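Local coordinates for protein AT-less polyketide synthase (Streptomyces platensis subsp. rosaceus, PDB 4QYR) that probably carries out decarboxylative chain-extending condensations as a ketosynthase domain, with adjoining linker, of a modular polyketide synthase in the isomigrastatin pathway, at residues 501-509 and 531-539; 222-230 and 379-388. All coordinates share one frame; numbering follows the deposited sequence.

Interaction 1: 501-509 and 531-539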
loop_
_atom_site.group_PDB
_atom_site.type_symbol
_atom_site.label_atom_id
_atom_site.label_comp_id
_atom_site.label_asym_id
_atom_site.label_seq_id
_atom_site.Cartn_x
_atom_site.Cartn_y
_atom_site.Cartn_z
ATOM N N ALA A 501 1.520 31.589 1.977
ATOM C CA ALA A 501 1.948 32.878 2.500
ATOM C C ALA A 501 2.833 32.668 3.717
ATOM O O ALA A 501 2.359 32.279 4.780
ATOM C CB ALA A 501 0.757 33.728 2.852
HETATM N N MSE A 502 4.122 32.937 3.558
HETATM C CA MSE A 502 5.091 32.563 4.568
HETATM C C MSE A 502 5.526 33.732 5.441
HETATM O O MSE A 502 4.919 34.806 5.418
HETATM C CB MSE A 502 6.287 31.911 3.889
HETATM C CG MSE A 502 5.847 30.751 3.023
HETATM SE SE MSE A 502 7.245 29.711 2.169
HETATM C CE MSE A 502 6.858 30.209 0.314
ATOM N N GLU A 503 6.575 33.492 6.223
ATOM C CA GLU A 503 6.961 34.367 7.323
ATOM C C GLU A 503 7.414 35.715 6.806
ATOM O O GLU A 503 6.856 36.728 7.191
ATOM C CB GLU A 503 8.063 33.718 8.169
ATOM C CG GLU A 503 7.574 32.672 9.186
ATOM C CD GLU A 503 7.479 31.235 8.641
ATOM O OE1 GLU A 503 7.506 31.043 7.400
ATOM O OE2 GLU A 503 7.388 30.295 9.476
ATOM N N ARG A 504 8.410 35.727 5.923
ATOM C CA ARG A 504 8.911 36.975 5.346
ATOM C C ARG A 504 8.171 37.252 4.034
ATOM O O ARG A 504 8.063 36.371 3.184
ATOM C CB ARG A 504 10.423 36.895 5.124
ATOM C CG ARG A 504 11.276 37.129 6.375
ATOM C CD ARG A 504 10.747 38.255 7.269
ATOM N NE ARG A 504 11.190 39.576 6.809
ATOM C CZ ARG A 504 10.982 40.722 7.463
ATOM N NH1 ARG A 504 10.351 40.721 8.630
ATOM N NH2 ARG A 504 11.423 41.873 6.958
ATOM N N ARG A 505 7.649 38.467 3.879
ATOM C CA ARG A 505 6.786 38.783 2.739
ATOM C C ARG A 505 7.260 40.000 1.930
ATOM O O ARG A 505 7.745 40.981 2.486
ATOM C CB ARG A 505 5.336 39.007 3.221
ATOM C CG ARG A 505 4.735 37.824 3.980
ATOM C CD ARG A 505 3.229 37.964 4.256
ATOM N NE ARG A 505 2.702 36.777 4.951
ATOM C CZ ARG A 505 1.417 36.559 5.254
ATOM N NH1 ARG A 505 0.475 37.440 4.930
ATOM N NH2 ARG A 505 1.065 35.443 5.886
ATOM N N LEU A 506 7.121 39.900 0.609
ATOM C CA LEU A 506 7.293 41.003 -0.350
ATOM C C LEU A 506 5.988 41.246 -1.115
ATOM O O LEU A 506 5.326 40.296 -1.527
ATOM C CB LEU A 506 8.407 40.683 -1.350
ATOM C CG LEU A 506 8.613 41.580 -2.581
ATOM C CD1 LEU A 506 8.909 42.990 -2.174
ATOM C CD2 LEU A 506 9.749 41.062 -3.439
ATOM N N GLY A 507 5.625 42.505 -1.331
ATOM C CA GLY A 507 4.453 42.817 -2.130
ATOM C C GLY A 507 4.550 44.156 -2.848
ATOM O O GLY A 507 5.193 45.087 -2.349
ATOM N N PHE A 508 3.907 44.259 -4.013
ATOM C CA PHE A 508 3.827 45.518 -4.748
ATOM C C PHE A 508 2.749 45.454 -5.814
ATOM O O PHE A 508 2.133 44.421 -5.981
ATOM C CB PHE A 508 5.180 45.890 -5.365
ATOM C CG PHE A 508 5.737 44.874 -6.316
ATOM C CD1 PHE A 508 5.735 45.112 -7.676
ATOM C CD2 PHE A 508 6.322 43.711 -5.850
ATOM C CE1 PHE A 508 6.275 44.189 -8.557
ATOM C CE2 PHE A 508 6.864 42.785 -6.723
ATOM C CZ PHE A 508 6.839 43.019 -8.075
ATOM N N VAL A 509 2.503 46.563 -6.513
ATOM C CA VAL A 509 1.419 46.641 -7.502
ATOM C C VAL A 509 1.897 47.145 -8.867
ATOM O O VAL A 509 2.542 48.188 -8.970
ATOM C CB VAL A 509 0.264 47.550 -7.015
ATOM C CG1 VAL A 509 -0.803 47.675 -8.083
ATOM C CG2 VAL A 509 -0.345 46.995 -5.745
ATOM N N GLY A 531 8.432 52.003 -3.947
ATOM C CA GLY A 531 7.139 51.529 -4.407
ATOM C C GLY A 531 6.897 50.039 -4.207
ATOM O O GLY A 531 5.946 49.467 -4.765
ATOM N N TRP A 532 7.761 49.391 -3.430
ATOM C CA TRP A 532 7.482 48.030 -2.994
ATOM C C TRP A 532 7.509 47.970 -1.476
ATOM O O TRP A 532 8.050 48.857 -0.824
ATOM C CB TRP A 532 8.463 47.023 -3.618
ATOM C CG TRP A 532 9.852 46.933 -3.016
ATOM C CD1 TRP A 532 10.196 46.411 -1.795
ATOM C CD2 TRP A 532 11.083 47.318 -3.645
ATOM N NE1 TRP A 532 11.560 46.483 -1.616
ATOM C CE2 TRP A 532 12.126 47.029 -2.739
ATOM C CE3 TRP A 532 11.404 47.888 -4.883
ATOM C CZ2 TRP A 532 13.462 47.296 -3.033
ATOM C CZ3 TRP A 532 12.727 48.149 -5.171
ATOM C CH2 TRP A 532 13.740 47.856 -4.252
ATOM N N HIS A 533 6.909 46.924 -0.922
ATOM C CA HIS A 533 6.746 46.795 0.519
ATOM C C HIS A 533 7.455 45.540 1.043
ATOM O O HIS A 533 7.756 44.635 0.278
ATOM C CB HIS A 533 5.254 46.772 0.869
ATOM C CG HIS A 533 4.510 47.982 0.393
ATOM N ND1 HIS A 533 4.609 49.209 1.011
ATOM C CD2 HIS A 533 3.684 48.161 -0.667
ATOM C CE1 HIS A 533 3.859 50.087 0.366
ATOM N NE2 HIS A 533 3.290 49.477 -0.657
ATOM N N THR A 534 7.728 45.505 2.344
ATOM C CA THR A 534 8.409 44.378 2.979
ATOM C C THR A 534 7.741 44.061 4.314
ATOM O O THR A 534 7.326 44.977 5.031
ATOM C CB THR A 534 9.917 44.683 3.176
ATOM O OG1 THR A 534 10.643 44.209 2.036
ATOM C CG2 THR A 534 10.482 44.042 4.458
ATOM N N GLY A 535 7.609 42.779 4.642
ATOM C CA GLY A 535 6.965 42.409 5.890
ATOM C C GLY A 535 7.392 41.083 6.475
ATOM O O GLY A 535 8.114 40.317 5.839
ATOM N N GLY A 536 6.928 40.799 7.687
ATOM C CA GLY A 536 7.324 39.575 8.355
ATOM C C GLY A 536 6.407 39.070 9.450
ATOM O O GLY A 536 5.494 39.765 9.884
ATOM N N ILE A 537 6.643 37.821 9.855
ATOM C CA ILE A 537 6.036 37.180 11.026
ATOM C C ILE A 537 6.987 36.043 11.415
ATOM O O ILE A 537 8.065 35.923 10.830
ATOM C CB ILE A 537 4.623 36.553 10.761
ATOM C CG1 ILE A 537 3.843 37.264 9.645
ATOM C CG2 ILE A 537 3.801 36.525 12.061
ATOM C CD1 ILE A 537 2.379 36.922 9.610
ATOM N N ARG A 538 6.596 35.220 12.390
ATOM C CA ARG A 538 7.036 33.820 12.441
ATOM C C ARG A 538 6.172 33.078 13.458
ATOM O O ARG A 538 5.537 33.716 14.302
ATOM C CB ARG A 538 8.527 33.676 12.779
ATOM C CG ARG A 538 9.012 32.230 12.669
ATOM C CD ARG A 538 10.516 32.084 12.700
ATOM N NE ARG A 538 10.893 30.768 13.214
ATOM C CZ ARG A 538 12.009 30.518 13.891
ATOM N NH1 ARG A 538 12.868 31.498 14.145
ATOM N NH2 ARG A 538 12.258 29.288 14.323
ATOM N N ARG A 539 6.155 31.747 13.350
ATOM C CA ARG A 539 5.302 30.839 14.128
ATOM C C ARG A 539 3.845 30.958 13.700
ATOM O O ARG A 539 3.091 29.986 13.770
ATOM C CB ARG A 539 5.416 31.089 15.639
ATOM C CG ARG A 539 6.712 30.623 16.277
ATOM C CD ARG A 539 6.512 30.319 17.763
ATOM N NE ARG A 539 5.985 28.969 17.979
ATOM C CZ ARG A 539 5.877 28.380 19.170
ATOM N NH1 ARG A 539 5.387 27.148 19.256
ATOM N NH2 ARG A 539 6.253 29.021 20.274
#
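Arg504 folds its guanidinium over the peptide carbonyl of Gly535, with the plane lying across Gly535 O and the central carbon Arg504 CZ 3.3 Å from it. Bends at chi2 and chi3 curl the chain back over the neighbouring strand, and Arg504 NH1 ends 3.2 Å from Gly536 CA, where a residue without a side chain leaves the guanidinium its place. The head reaches beyond the overlap to a salt bridge with Asp462. Arg505 points to the face it shares with His533, opposite Leu506 and Trp532, on an extended chain. Its NE donates to Met502 O in the guanidinium plane (168°), NH1 bonds Trp571 O, and the group makes a cation-pi contact with the Trp571 ring; together these hold its orientation, while Ile537 CD1 lies over one face and Ala501 CB over the opposite one. The backbones that carry them, strands 504-509 and 532-535, run antiparallel. The Arg505-Gly535 pair closes with Arg505 N to Gly535 O at 2.7 Å and Gly535 N to Arg505 O at 2.8 Å; His533 N donates to Gly507 O at 2.9 Å.

On the face shared by Leu506, Phe508 and Trp532, the methyl Leu506 CD1 approaches Trp532 CD1 at 3.7 Å, as suits a surface turned to a helix. Strand 504-509 is the middle member of a three-stranded antiparallel sheet in the linker domain, flanked by strand 453-459, against which Glu503 and Arg504 make a classic beta bulge opposite Ala459. Helix 513-524 packs on the Leu506-Trp532 face, and helix 564-572 lies against His533 and Ala501.

Interaction 2: 222-230 and 379-388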
loop_
_atom_site.group_PDB
_atom_site.type_symbol
_atom_site.label_atom_id
_atom_site.label_comp_id
_atom_site.label_asym_id
_atom_site.label_seq_id
_atom_site.Cartn_x
_atom_site.Cartn_y
_atom_site.Cartn_z
ATOM N N GLY A 222 27.190 -1.410 -16.277
ATOM C CA GLY A 222 26.253 -0.504 -15.660
ATOM C C GLY A 222 25.372 0.303 -16.583
ATOM O O GLY A 222 25.140 1.481 -16.334
ATOM N N ARG A 223 24.860 -0.306 -17.640
ATOM C CA ARG A 223 23.927 0.414 -18.494
ATOM C C ARG A 223 22.664 -0.398 -18.737
ATOM O O ARG A 223 22.714 -1.626 -18.835
ATOM C CB ARG A 223 24.593 0.787 -19.820
ATOM C CG ARG A 223 25.027 2.260 -19.911
ATOM C CD ARG A 223 26.164 2.578 -18.971
ATOM N NE ARG A 223 26.565 3.975 -19.046
ATOM C CZ ARG A 223 27.647 4.488 -18.458
ATOM N NH1 ARG A 223 27.925 5.782 -18.594
ATOM N NH2 ARG A 223 28.448 3.729 -17.726
ATOM N N CYS A 224 21.528 0.289 -18.811
ATOM C CA CYS A 224 20.294 -0.364 -19.216
ATOM C C CYS A 224 20.202 -0.359 -20.712
ATOM O O CYS A 224 19.604 0.542 -21.289
ATOM C CB CYS A 224 19.066 0.331 -18.648
ATOM S SG CYS A 224 18.749 0.008 -16.935
ATOM N N LYS A 225 20.779 -1.369 -21.349
ATOM C CA LYS A 225 20.776 -1.397 -22.797
ATOM C C LYS A 225 19.482 -2.025 -23.281
ATOM O O LYS A 225 19.488 -3.071 -23.911
ATOM C CB LYS A 225 21.996 -2.138 -23.324
ATOM C CG LYS A 225 23.307 -1.463 -22.951
ATOM C CD LYS A 225 24.503 -2.300 -23.367
ATOM C CE LYS A 225 24.578 -3.570 -22.551
ATOM N NZ LYS A 225 25.353 -3.386 -21.303
ATOM N N THR A 226 18.372 -1.361 -22.959
ATOM C CA THR A 226 17.035 -1.792 -23.358
ATOM C C THR A 226 16.896 -1.936 -24.863
ATOM O O THR A 226 17.317 -1.056 -25.611
ATOM C CB THR A 226 15.969 -0.802 -22.877
ATOM O OG1 THR A 226 16.145 -0.550 -21.479
ATOM C CG2 THR A 226 14.568 -1.351 -23.121
ATOM N N PHE A 227 16.296 -3.057 -25.270
ATOM C CA PHE A 227 16.041 -3.454 -26.661
ATOM C C PHE A 227 17.299 -3.880 -27.404
ATOM O O PHE A 227 17.209 -4.425 -28.499
ATOM C CB PHE A 227 15.351 -2.342 -27.442
ATOM C CG PHE A 227 14.125 -1.812 -26.781
ATOM C CD1 PHE A 227 13.936 -0.433 -26.638
ATOM C CD2 PHE A 227 13.158 -2.678 -26.287
ATOM C CE1 PHE A 227 12.788 0.075 -26.013
ATOM C CE2 PHE A 227 12.012 -2.180 -25.667
ATOM C CZ PHE A 227 11.831 -0.793 -25.536
ATOM N N SER A 228 18.468 -3.652 -26.815
ATOM C CA SER A 228 19.713 -4.004 -27.492
ATOM C C SER A 228 19.869 -5.510 -27.609
ATOM O O SER A 228 19.175 -6.268 -26.945
ATOM C CB SER A 228 20.918 -3.442 -26.759
ATOM O OG SER A 228 21.396 -4.378 -25.819
ATOM N N ALA A 229 20.797 -5.937 -28.451
ATOM C CA ALA A 229 21.078 -7.354 -28.618
ATOM C C ALA A 229 21.976 -7.845 -27.491
ATOM O O ALA A 229 21.990 -9.033 -27.157
ATOM C CB ALA A 229 21.727 -7.610 -29.971
ATOM N N GLY A 230 22.727 -6.917 -26.911
ATOM C CA GLY A 230 23.684 -7.255 -25.880
ATOM C C GLY A 230 23.190 -6.856 -24.508
ATOM O O GLY A 230 23.980 -6.618 -23.600
ATOM N N LEU A 379 18.901 4.582 -26.283
ATOM C CA LEU A 379 20.354 4.569 -26.243
ATOM C C LEU A 379 20.934 3.169 -26.160
ATOM O O LEU A 379 20.239 2.223 -25.784
ATOM C CB LEU A 379 20.839 5.402 -25.065
ATOM C CG LEU A 379 21.095 6.884 -25.325
ATOM C CD1 LEU A 379 19.904 7.592 -25.953
ATOM C CD2 LEU A 379 21.483 7.542 -24.022
ATOM N N HIS A 380 22.215 3.056 -26.513
ATOM C CA HIS A 380 22.934 1.776 -26.581
ATOM C C HIS A 380 22.202 0.750 -27.428
ATOM O O HIS A 380 22.322 -0.449 -27.222
ATOM C CB HIS A 380 23.160 1.201 -25.186
ATOM C CG HIS A 380 23.530 2.226 -24.166
ATOM N ND1 HIS A 380 22.607 2.783 -23.304
ATOM C CD2 HIS A 380 24.719 2.799 -23.871
ATOM C CE1 HIS A 380 23.215 3.649 -22.515
ATOM N NE2 HIS A 380 24.498 3.677 -22.838
ATOM N N CYS A 381 21.446 1.233 -28.391
ATOM C CA CYS A 381 20.484 0.387 -29.048
ATOM C C CYS A 381 20.774 0.321 -30.541
ATOM O O CYS A 381 19.861 0.236 -31.363
ATOM C CB CYS A 381 19.078 0.918 -28.772
ATOM S SG CYS A 381 17.798 -0.266 -29.070
ATOM N N ASP A 382 22.056 0.355 -30.889
ATOM C CA ASP A 382 22.448 0.353 -32.293
ATOM C C ASP A 382 22.145 -0.984 -32.952
ATOM O O ASP A 382 21.711 -1.031 -34.098
ATOM C CB ASP A 382 23.933 0.706 -32.448
ATOM C CG ASP A 382 24.292 2.027 -31.775
ATOM O OD1 ASP A 382 23.582 3.029 -32.012
ATOM O OD2 ASP A 382 25.283 2.064 -31.012
ATOM N N ARG A 383 22.356 -2.067 -32.222
ATOM C CA ARG A 383 22.041 -3.393 -32.731
ATOM C C ARG A 383 20.841 -3.978 -31.971
ATOM O O ARG A 383 20.948 -4.312 -30.788
ATOM C CB ARG A 383 23.265 -4.296 -32.608
ATOM C CG ARG A 383 23.086 -5.676 -33.175
ATOM C CD ARG A 383 23.455 -5.695 -34.635
ATOM N NE ARG A 383 24.790 -5.157 -34.876
ATOM C CZ ARG A 383 25.681 -5.718 -35.694
ATOM N NH1 ARG A 383 25.379 -6.842 -36.335
ATOM N NH2 ARG A 383 26.879 -5.162 -35.868
ATOM N N LEU A 384 19.694 -4.086 -32.637
ATOM C CA LEU A 384 18.459 -4.477 -31.954
ATOM C C LEU A 384 18.482 -5.922 -31.467
ATOM O O LEU A 384 19.288 -6.732 -31.926
ATOM C CB LEU A 384 17.246 -4.287 -32.866
ATOM C CG LEU A 384 16.717 -2.897 -33.229
ATOM C CD1 LEU A 384 15.253 -3.003 -33.629
ATOM C CD2 LEU A 384 16.880 -1.904 -32.099
ATOM N N ASN A 385 17.578 -6.237 -30.543
ATOM C CA ASN A 385 17.397 -7.600 -30.045
ATOM C C ASN A 385 16.736 -8.508 -31.090
ATOM O O ASN A 385 15.756 -8.129 -31.737
ATOM C CB ASN A 385 16.563 -7.567 -28.764
ATOM C CG ASN A 385 16.598 -8.873 -27.991
ATOM O OD1 ASN A 385 16.377 -9.948 -28.542
ATOM N ND2 ASN A 385 16.832 -8.776 -26.689
ATOM N N PRO A 386 17.281 -9.720 -31.262
ATOM C CA PRO A 386 16.791 -10.691 -32.251
ATOM C C PRO A 386 15.447 -11.345 -31.924
ATOM O O PRO A 386 14.924 -12.052 -32.784
ATOM C CB PRO A 386 17.887 -11.755 -32.264
ATOM C CG PRO A 386 19.084 -11.112 -31.638
ATOM C CD PRO A 386 18.548 -10.150 -30.645
ATOM N N HIS A 387 14.909 -11.129 -30.723
ATOM C CA HIS A 387 13.664 -11.775 -30.317
ATOM C C HIS A 387 12.497 -10.796 -30.305
ATOM O O HIS A 387 11.370 -11.147 -29.962
ATOM C CB HIS A 387 13.817 -12.426 -28.944
ATOM C CG HIS A 387 14.762 -13.582 -28.923
ATOM N ND1 HIS A 387 14.383 -14.862 -29.276
ATOM C CD2 HIS A 387 16.074 -13.663 -28.597
ATOM C CE1 HIS A 387 15.419 -15.671 -29.175
ATOM N NE2 HIS A 387 16.461 -14.968 -28.762
ATOM N N LEU A 388 12.764 -9.560 -30.685
ATOM C CA LEU A 388 11.683 -8.619 -30.894
ATOM C C LEU A 388 10.914 -9.091 -32.114
ATOM O O LEU A 388 11.480 -9.765 -32.979
ATOM C CB LEU A 388 12.217 -7.201 -31.085
ATOM C CG LEU A 388 13.146 -6.742 -29.967
ATOM C CD1 LEU A 388 13.685 -5.368 -30.264
ATOM C CD2 LEU A 388 12.412 -6.777 -28.635
#
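His380 stands with one ring face turned to the aliphatic base of Arg223. Arg223 CB lies over that face in a CH-pi contact, 4.3 Å from the ring centroid, and Arg223 CG comes still nearer, 3.3 Å from His380 NE2. The bend at chi2 (68°) carries the rest of the arginine past the ring; the guanidinium plane stands 73° from the imidazole. Its NH1 forms a salt bridge with Asp36, while the methylenes pack on the ring. Lys225 crosses the histidine at about a right angle and lays CG 3.5 Å from His380 CB. A long chain suits this place, because its shaft packs here while its ammonium travels on to Asp221 and Asp232.

Both segments are irregular loops of the ketosynthase domain, which has the thiolase fold: the loop 222-230 leads into strand 239-247, and the loop 379-388 precedes strand 394-396. A type II turn from Lys225 to Ser228 shapes the first loop. Lys225 O accepts from both Ser228 N and Ser228 OG, which arrive from the same face of the carbonyl, so the small hydroxyl side chain reinforces the turn.

Past the turn the backbones touch in a single bridge. Ala229 N donates to Arg383 O at 2.9 Å and Asn385 N to Phe227 O; both bonds are bent, and the second is weak. Cys381 SG, held anti to its own backbone N (chi1 -162°), meets Phe227 CB at 3.6 Å, whereas the phenyl ring heads away toward Val318 of helix 313-331, with Thr226 CG2 over its centre. The small methyl of Ala229 lies against Leu384 O, with Ala229 CB 3.2 Å from it, and beside the Pro386 ring. Asn385 OD1 accepts from His387 N at 2.9 Å, an Asx turn that suits asparagine here.

Interactions 1 and 2 lie on opposite sides of the chain's centre, their centres 55 Å apart and their nearest atoms about 36 Å apart, so neither bears on the other directly. They also differ in kind. Interaction 1 joins sequence-near strands through regular antiparallel pairing, 22 residues apart, in the small linker sheet; interaction 2 ties together two loops 149 residues apart with few backbone bonds and much side-chain packing. The latter belongs to the ketosynthase proper, beside helices 313-331 and 348-351, whereas the former builds the appended linker. Along the chain interaction 2 closes before interaction 1 begins, and no second subunit touches either one.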